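Local coordinates for protein transcription termination factor FttA (Methanosarcina mazei, PDB 2XR1) that probably terminates transcription as a zinc-dependent ribonuclease of the metallo-beta-lactamase and beta-CASP type, cutting nascent RNA where it leaves RNA polymerase, at residues G354-E359 with I378-Y383; D365-K370 with M590-R595. All blocks are in the same frame, centred on the assembly; numbering follows the deposited sequence.

Contact 1: residues G354-E359 with I378-Y383; sequences GDYKYE and ISEATY. With ZN (zinc ion), chain E; ZN (zinc ion), chain F.
Asp355 and Tyr356 meet Glu380 beside the two-zinc site of the metallo-beta-lactamase fold, where the loop leaving strand 348-352 passes the end of the parallel strand 376-380. Asp355 OD2 bridges the metals, 2.3 Å from one zinc ion and 2.1 Å from the other. His245, His247 and His332 complete the coordination of one zinc ion, and Asp249, His250 and His607 that of its neighbour. One residue on, Tyr356 N donates a nearly straight bond (163°) to Glu380 OE2 at 2.9 Å, on the anti lone pair of the carboxylate. Chi1 of Glu380 (65°) puts CG between the backbone N and the carbonyl carbon, 3.6 Å from Tyr356 CE1; the bend at chi2 then turns the carboxylate, almost perpendicular to the ring, bringing OE2 to Tyr356 N. OE1 accepts from both N and OG1 of Thr382, and OE2 also bonds His583, so both oxygens are gripped and the group's rotation is fixed. Asp355, Tyr356, Ser379 and Glu380 are all buried. The contact loosens outward: Tyr358 and Glu359, partly exposed, stay clear of 378-383, as partly exposed Thr382 nearly does of 354-359. Tyr356 OH donates to Ser379 OG, 3.0 Å away at the ring edge, and that OG in turn donates a hydrogen bond to Glu380 O.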
ATOM      1  N   GLY B 354       9.488 -18.405   1.925  1.00 22.13           N
ATOM      2  CA  GLY B 354       8.351 -19.335   2.127  1.00 22.05           C
ATOM      3  C   GLY B 354       8.647 -20.073   3.435  1.00 22.35           C
ATOM      4  O   GLY B 354       9.386 -19.550   4.294  1.00 22.31           O
ATOM      5  N   ASP B 355       8.074 -21.266   3.585  1.00 21.85           N
ATOM      6  CA  ASP B 355       8.347 -22.128   4.711  1.00 22.32           C
ATOM      7  C   ASP B 355       9.630 -22.910   4.350  1.00 22.60           C
ATOM      8  O   ASP B 355       9.793 -23.319   3.198  1.00 23.18           O
ATOM      9  CB  ASP B 355       7.168 -23.058   4.962  1.00 23.51           C
ATOM     10  CG  ASP B 355       5.878 -22.318   5.441  1.00 24.49           C
ATOM     11  OD1 ASP B 355       6.007 -21.081   5.648  1.00 24.83           O
ATOM     12  OD2 ASP B 355       4.775 -22.965   5.603  1.00 20.50           O
ATOM     13  N   TYR B 356      10.558 -23.071   5.292  1.00 22.39           N
ATOM     14  CA  TYR B 356      11.780 -23.758   5.019  1.00 23.01           C
ATOM     15  C   TYR B 356      12.346 -24.468   6.209  1.00 24.98           C
ATOM     16  O   TYR B 356      11.995 -24.143   7.339  1.00 26.71           O
ATOM     17  CB  TYR B 356      12.825 -22.789   4.518  1.00 22.51           C
ATOM     18  CG  TYR B 356      13.293 -21.735   5.476  1.00 22.10           C
ATOM     19  CD1 TYR B 356      12.631 -20.502   5.571  1.00 22.51           C
ATOM     20  CD2 TYR B 356      14.455 -21.918   6.218  1.00 23.65           C
ATOM     21  CE1 TYR B 356      13.094 -19.516   6.432  1.00 23.04           C
ATOM     22  CE2 TYR B 356      14.952 -20.948   7.069  1.00 23.79           C
ATOM     23  CZ  TYR B 356      14.263 -19.746   7.184  1.00 24.38           C
ATOM     24  OH  TYR B 356      14.743 -18.765   8.014  1.00 22.57           O
ATOM     25  N   LYS B 357      13.257 -25.413   5.954  1.00 25.26           N
ATOM     26  CA  LYS B 357      13.997 -26.086   7.002  1.00 26.15           C
ATOM     27  C   LYS B 357      15.479 -26.168   6.672  1.00 26.98           C
ATOM     28  O   LYS B 357      15.903 -26.920   5.792  1.00 25.96           O
ATOM     29  CB  LYS B 357      13.446 -27.491   7.247  1.00 27.13           C
ATOM     30  CG  LYS B 357      14.071 -28.166   8.466  1.00 28.45           C
ATOM     31  CD  LYS B 357      13.086 -29.097   9.206  1.00 29.21           C
ATOM     32  CE  LYS B 357      13.696 -29.857  10.406  1.00 28.52           C
ATOM     33  NZ  LYS B 357      13.799 -29.039  11.652  1.00 29.37           N
ATOM     34  N   TYR B 358      16.263 -25.425   7.447  1.00 27.99           N
ATOM     35  CA  TYR B 358      17.705 -25.377   7.296  1.00 29.14           C
ATOM     36  C   TYR B 358      18.351 -26.519   7.987  1.00 31.43           C
ATOM     37  O   TYR B 358      19.046 -26.327   8.936  1.00 32.49           O
ATOM     38  CB  TYR B 358      18.229 -24.049   7.849  1.00 29.09           C
ATOM     39  CG  TYR B 358      19.655 -23.719   7.487  1.00 29.14           C
ATOM     40  CD1 TYR B 358      20.139 -23.944   6.210  1.00 29.42           C
ATOM     41  CD2 TYR B 358      20.513 -23.135   8.419  1.00 31.50           C
ATOM     42  CE1 TYR B 358      21.432 -23.647   5.888  1.00 31.20           C
ATOM     43  CE2 TYR B 358      21.807 -22.812   8.093  1.00 31.63           C
ATOM     44  CZ  TYR B 358      22.255 -23.081   6.820  1.00 31.11           C
ATOM     45  OH  TYR B 358      23.512 -22.777   6.439  1.00 32.39           O
ATOM     46  N   GLU B 359      18.101 -27.726   7.509  1.00 33.52           N
ATOM     47  CA  GLU B 359      18.645 -28.934   8.116  1.00 36.55           C
ATOM     48  C   GLU B 359      18.362 -30.070   7.187  1.00 37.11           C
ATOM     49  O   GLU B 359      17.358 -30.071   6.564  1.00 36.65           O
ATOM     50  CB  GLU B 359      18.019 -29.225   9.462  1.00 37.59           C
ATOM     51  CG  GLU B 359      18.639 -30.465  10.140  1.00 43.97           C
ATOM     52  CD  GLU B 359      17.788 -31.017  11.299  1.00 50.18           C
ATOM     53  OE1 GLU B 359      16.782 -30.352  11.692  1.00 52.40           O
ATOM     54  OE2 GLU B 359      18.134 -32.113  11.834  1.00 56.01           O
ATOM     55  N   ILE B 378      12.878 -11.951   3.291  1.00 25.43           N
ATOM     56  CA  ILE B 378      11.615 -11.991   3.981  1.00 25.63           C
ATOM     57  C   ILE B 378      11.495 -13.443   4.383  1.00 25.34           C
ATOM     58  O   ILE B 378      11.360 -14.319   3.516  1.00 24.02           O
ATOM     59  CB  ILE B 378      10.457 -11.583   3.053  1.00 25.92           C
ATOM     60  CG1 ILE B 378      10.520 -10.066   2.811  1.00 28.22           C
ATOM     61  CG2 ILE B 378       9.103 -11.977   3.676  1.00 26.26           C
ATOM     62  CD1 ILE B 378      10.503  -9.621   1.425  1.00 28.63           C
ATOM     63  N   SER B 379      11.558 -13.681   5.702  1.00 26.06           N
ATOM     64  CA  SER B 379      11.659 -15.028   6.257  1.00 26.05           C
ATOM     65  C   SER B 379      10.446 -15.436   7.057  1.00 25.68           C
ATOM     66  O   SER B 379       9.849 -14.616   7.725  1.00 26.12           O
ATOM     67  CB  SER B 379      12.872 -15.107   7.180  1.00 26.87           C
ATOM     68  OG  SER B 379      12.928 -16.383   7.796  1.00 28.03           O
ATOM     69  N   GLU B 380      10.143 -16.719   7.057  1.00 24.83           N
ATOM     70  CA  GLU B 380       9.145 -17.228   7.982  1.00 25.76           C
ATOM     71  C   GLU B 380       9.718 -17.206   9.371  1.00 25.82           C
ATOM     72  O   GLU B 380      10.920 -17.101   9.510  1.00 26.14           O
ATOM     73  CB  GLU B 380       8.737 -18.672   7.691  1.00 26.14           C
ATOM     74  CG  GLU B 380       9.858 -19.691   7.884  1.00 27.98           C
ATOM     75  CD  GLU B 380       9.345 -20.967   8.458  1.00 30.74           C
ATOM     76  OE1 GLU B 380       8.746 -20.897   9.568  1.00 33.79           O
ATOM     77  OE2 GLU B 380       9.531 -22.020   7.820  1.00 29.06           O
ATOM     78  N   ALA B 381       8.838 -17.327  10.377  1.00 25.63           N
ATOM     79  CA  ALA B 381       9.202 -17.238  11.785  1.00 25.97           C
ATOM     80  C   ALA B 381       8.399 -18.196  12.694  1.00 25.58           C
ATOM     81  O   ALA B 381       8.153 -17.871  13.818  1.00 26.06           O
ATOM     82  CB  ALA B 381       9.068 -15.774  12.270  1.00 25.82           C
ATOM     83  N   THR B 382       8.012 -19.367  12.200  1.00 24.89           N
ATOM     84  CA  THR B 382       7.047 -20.252  12.898  1.00 25.77           C
ATOM     85  C   THR B 382       7.567 -20.686  14.228  1.00 27.87           C
ATOM     86  O   THR B 382       6.855 -20.629  15.223  1.00 29.38           O
ATOM     87  CB  THR B 382       6.716 -21.514  12.117  1.00 25.25           C
ATOM     88  OG1 THR B 382       6.414 -21.163  10.777  1.00 23.21           O
ATOM     89  CG2 THR B 382       5.517 -22.233  12.718  1.00 26.08           C
ATOM     90  N   TYR B 383       8.831 -21.092  14.261  1.00 28.11           N
ATOM     91  CA  TYR B 383       9.485 -21.387  15.520  1.00 29.97           C
ATOM     92  C   TYR B 383      10.392 -20.224  15.948  1.00 30.59           C
ATOM     93  O   TYR B 383      11.497 -20.406  16.483  1.00 32.18           O
ATOM     94  CB  TYR B 383      10.251 -22.701  15.403  1.00 30.22           C
ATOM     95  CG  TYR B 383       9.342 -23.924  15.365  1.00 29.66           C
ATOM     96  CD1 TYR B 383       8.598 -24.216  14.252  1.00 28.69           C
ATOM     97  CD2 TYR B 383       9.238 -24.763  16.435  1.00 29.70           C
ATOM     98  CE1 TYR B 383       7.772 -25.301  14.203  1.00 28.03           C
ATOM     99  CE2 TYR B 383       8.416 -25.854  16.395  1.00 31.72           C
ATOM    100  CZ  TYR B 383       7.682 -26.122  15.277  1.00 29.13           C
ATOM    101  OH  TYR B 383       6.886 -27.226  15.256  1.00 26.32           O
TER
HETATM  102 ZN    ZN E1638       3.987 -25.012   4.816  1.00 34.99          ZN
HETATM  103 ZN    ZN F1639       2.843 -22.235   6.000  1.00 35.44          ZN

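Contact 2: residues D365-K370 with M590-R595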
ATOM      1  N   ASP B 365      16.941 -31.982   1.300  1.00 33.70           N
ATOM      2  CA  ASP B 365      18.220 -31.347   1.608  1.00 34.52           C
ATOM      3  C   ASP B 365      17.906 -30.034   2.315  1.00 32.57           C
ATOM      4  O   ASP B 365      16.777 -29.579   2.290  1.00 30.89           O
ATOM      5  CB  ASP B 365      19.019 -31.073   0.341  1.00 35.05           C
ATOM      6  CG  ASP B 365      19.399 -32.340  -0.415  1.00 39.95           C
ATOM      7  OD1 ASP B 365      20.167 -33.201   0.133  1.00 44.62           O
ATOM      8  OD2 ASP B 365      18.932 -32.454  -1.600  1.00 43.77           O
ATOM      9  N   PRO B 366      18.912 -29.424   2.947  1.00 32.88           N
ATOM     10  CA  PRO B 366      18.655 -28.187   3.676  1.00 31.03           C
ATOM     11  C   PRO B 366      18.231 -27.074   2.779  1.00 29.36           C
ATOM     12  O   PRO B 366      18.608 -27.060   1.624  1.00 30.09           O
ATOM     13  CB  PRO B 366      20.028 -27.821   4.285  1.00 33.00           C
ATOM     14  CG  PRO B 366      20.943 -29.028   4.111  1.00 33.93           C
ATOM     15  CD  PRO B 366      20.319 -29.912   3.067  1.00 34.50           C
ATOM     16  N   ALA B 367      17.429 -26.161   3.308  1.00 27.77           N
ATOM     17  CA  ALA B 367      17.068 -24.949   2.633  1.00 26.15           C
ATOM     18  C   ALA B 367      18.349 -24.307   2.121  1.00 26.23           C
ATOM     19  O   ALA B 367      19.404 -24.434   2.763  1.00 28.91           O
ATOM     20  CB  ALA B 367      16.319 -24.020   3.620  1.00 24.12           C
ATOM     21  N   VAL B 368      18.267 -23.627   0.987  1.00 25.22           N
ATOM     22  CA  VAL B 368      19.415 -22.962   0.375  1.00 25.54           C
ATOM     23  C   VAL B 368      19.488 -21.504   0.852  1.00 25.52           C
ATOM     24  O   VAL B 368      18.489 -20.780   0.886  1.00 24.32           O
ATOM     25  CB  VAL B 368      19.361 -23.025  -1.208  1.00 26.00           C
ATOM     26  CG1 VAL B 368      20.234 -21.897  -1.870  1.00 24.23           C
ATOM     27  CG2 VAL B 368      19.723 -24.391  -1.674  1.00 22.36           C
ATOM     28  N   ASN B 369      20.685 -21.073   1.218  1.00 27.31           N
ATOM     29  CA  ASN B 369      20.941 -19.676   1.540  1.00 27.11           C
ATOM     30  C   ASN B 369      22.196 -19.091   0.871  1.00 29.06           C
ATOM     31  O   ASN B 369      22.793 -18.176   1.403  1.00 30.97           O
ATOM     32  CB  ASN B 369      20.961 -19.493   3.048  1.00 26.74           C
ATOM     33  CG  ASN B 369      22.079 -20.206   3.718  1.00 28.35           C
ATOM     34  OD1 ASN B 369      22.848 -20.992   3.098  1.00 24.02           O
ATOM     35  ND2 ASN B 369      22.212 -19.932   5.043  1.00 29.22           N
ATOM     36  N   LYS B 370      22.580 -19.611  -0.296  1.00 30.77           N
ATOM     37  CA  LYS B 370      23.707 -19.087  -1.113  1.00 32.65           C
ATOM     38  C   LYS B 370      23.079 -18.541  -2.384  1.00 31.57           C
ATOM     39  O   LYS B 370      22.292 -19.227  -3.001  1.00 30.91           O
ATOM     40  CB  LYS B 370      24.636 -20.213  -1.486  1.00 34.26           C
ATOM     41  CG  LYS B 370      26.100 -19.842  -1.570  1.00 39.57           C
ATOM     42  N   MET B 590      17.921 -18.825  12.925  1.00 32.31           N
ATOM     43  CA  MET B 590      19.036 -17.926  13.144  1.00 34.06           C
ATOM     44  C   MET B 590      20.243 -18.318  12.316  1.00 34.53           C
ATOM     45  O   MET B 590      20.930 -17.461  11.800  1.00 35.46           O
ATOM     46  CB  MET B 590      19.421 -17.881  14.629  1.00 35.82           C
ATOM     47  CG  MET B 590      18.405 -17.100  15.469  1.00 37.65           C
ATOM     48  SD  MET B 590      18.608 -15.267  15.366  1.00 42.27           S
ATOM     49  CE  MET B 590      19.707 -14.978  16.771  1.00 43.79           C
ATOM     50  N   GLU B 591      20.492 -19.613  12.174  1.00 34.35           N
ATOM     51  CA  GLU B 591      21.642 -20.089  11.429  1.00 34.65           C
ATOM     52  C   GLU B 591      21.453 -19.758   9.933  1.00 32.64           C
ATOM     53  O   GLU B 591      22.398 -19.323   9.276  1.00 32.69           O
ATOM     54  CB  GLU B 591      21.882 -21.592  11.688  1.00 35.36           C
ATOM     55  CG  GLU B 591      22.417 -21.947  13.102  1.00 40.50           C
ATOM     56  CD  GLU B 591      22.458 -23.509  13.432  1.00 50.04           C
ATOM     57  OE1 GLU B 591      21.624 -24.294  12.850  1.00 50.37           O
ATOM     58  OE2 GLU B 591      23.345 -23.952  14.278  1.00 54.48           O
ATOM     59  N   TYR B 592      20.223 -19.888   9.440  1.00 30.48           N
ATOM     60  CA  TYR B 592      19.899 -19.616   8.039  1.00 29.47           C
ATOM     61  C   TYR B 592      20.295 -18.216   7.597  1.00 29.68           C
ATOM     62  O   TYR B 592      20.887 -18.046   6.528  1.00 29.08           O
ATOM     63  CB  TYR B 592      18.413 -19.757   7.778  1.00 28.12           C
ATOM     64  CG  TYR B 592      18.035 -19.627   6.315  1.00 26.96           C
ATOM     65  CD1 TYR B 592      18.228 -20.679   5.443  1.00 26.24           C
ATOM     66  CD2 TYR B 592      17.447 -18.482   5.828  1.00 27.15           C
ATOM     67  CE1 TYR B 592      17.872 -20.611   4.129  1.00 26.05           C
ATOM     68  CE2 TYR B 592      17.108 -18.377   4.493  1.00 27.76           C
ATOM     69  CZ  TYR B 592      17.335 -19.471   3.646  1.00 28.81           C
ATOM     70  OH  TYR B 592      17.025 -19.402   2.302  1.00 30.25           O
ATOM     71  N   VAL B 593      19.923 -17.229   8.407  1.00 29.80           N
ATOM     72  CA  VAL B 593      20.259 -15.836   8.135  1.00 30.22           C
ATOM     73  C   VAL B 593      21.714 -15.601   8.406  1.00 32.03           C
ATOM     74  O   VAL B 593      22.403 -15.044   7.582  1.00 32.60           O
ATOM     75  CB  VAL B 593      19.423 -14.854   8.966  1.00 30.05           C
ATOM     76  CG1 VAL B 593      19.649 -13.428   8.489  1.00 30.42           C
ATOM     77  CG2 VAL B 593      17.986 -15.161   8.823  1.00 28.80           C
ATOM     78  N   LYS B 594      22.191 -16.058   9.554  1.00 33.87           N
ATOM     79  CA  LYS B 594      23.615 -15.867   9.964  1.00 36.28           C
ATOM     80  C   LYS B 594      24.632 -16.346   8.913  1.00 36.53           C
ATOM     81  O   LYS B 594      25.653 -15.711   8.677  1.00 38.14           O
ATOM     82  CB  LYS B 594      23.889 -16.621  11.282  1.00 36.95           C
ATOM     83  CG  LYS B 594      25.315 -16.474  11.788  1.00 40.36           C
ATOM     84  CD  LYS B 594      25.540 -16.893  13.245  1.00 43.20           C
ATOM     85  CE  LYS B 594      26.917 -16.366  13.692  1.00 49.11           C
ATOM     86  NZ  LYS B 594      27.218 -16.324  15.188  1.00 53.84           N
ATOM     87  N   ARG B 595      24.355 -17.505   8.341  1.00 35.24           N
ATOM     88  CA  ARG B 595      25.240 -18.140   7.370  1.00 35.80           C
ATOM     89  C   ARG B 595      24.881 -17.792   5.892  1.00 34.55           C
ATOM     90  O   ARG B 595      25.575 -18.232   4.965  1.00 34.69           O
ATOM     91  CB  ARG B 595      25.195 -19.651   7.547  1.00 35.14           C
ATOM     92  CG  ARG B 595      26.260 -20.158   8.361  1.00 38.31           C
ATOM     93  CD  ARG B 595      25.870 -20.532   9.733  1.00 39.58           C
ATOM     94  NE  ARG B 595      25.312 -21.867   9.807  1.00 39.16           N
ATOM     95  CZ  ARG B 595      25.381 -22.655  10.885  1.00 41.51           C
ATOM     96  NH1 ARG B 595      26.042 -22.283  11.964  1.00 42.51           N
ATOM     97  NH2 ARG B 595      24.772 -23.839  10.887  1.00 42.08           N
TER
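The RNA-specificity (RMMBL) part of the metallo-beta-lactamase fold sends the end of helix 586-594 against the long loop between strands 348-352 and 376-380, and Tyr592 is the residue that reaches across. Its ring CG stands anti to the backbone N (chi1 -174°), which carries the ring out from the helix and over to Ala367, Val368 and Asn369. At the ring edge, Tyr592 OH donates to Val368 O; the modelled separation of 2.5 Å is very short, a value to read with caution at this resolution. Asn369 lies over one face: its CB sits 3.8 Å from the ring centroid, 26° off the normal, in a CH-pi contact displaced toward the rim. From there the amide turns back to the helix. Asn369 ND2 donates to Tyr592 O at 2.7 Å, close to linear at 163°, on a lone pair in the carbonyl plane and with the acceptor almost in the plane of the amide. Ala367 CB meets Tyr592 CE1 obliquely at 3.8 Å, an apolar touch on the buried side. Toward the surface, Arg595 brings CB to 3.9 Å from Asn369 ND2, while its guanidinium lies flat over Glu591 CB; Glu591 has its stronger partner in Arg587. Tyr356 and Tyr358 also pack on the Tyr592 ring, Tyr358 edge-to-face. Tyr592 thus donates through its hydroxyl and accepts through its carbonyl, so loop and helix end are held by two polar bonds at separate points, with the ring face between them covered by Asn369.

Overall arrangement
From the N terminus, the chain leaves strand 348-352 and enters 354-359, runs through 365-370, then returns on strand 376-380 to reach 378-383, where contact 1 closes a short loop within the metallo-beta-lactamase N-terminal region. Contact 2 closes a far longer one: after 365-370 the chain passes through the beta-CASP region before 590-595 comes back to this loop. The two closures cross, since their segments alternate along the sequence. Their centres lie about 9 Å apart, and they touch directly: Lys357 O and Ala367 N are 3.0 Å apart, probably hydrogen-bonded. Together they tie the zinc-site loop to the sheet that carries strands 348-352 and 376-380 and to helix 586-594 of the metallo-beta-lactamase C-terminal region.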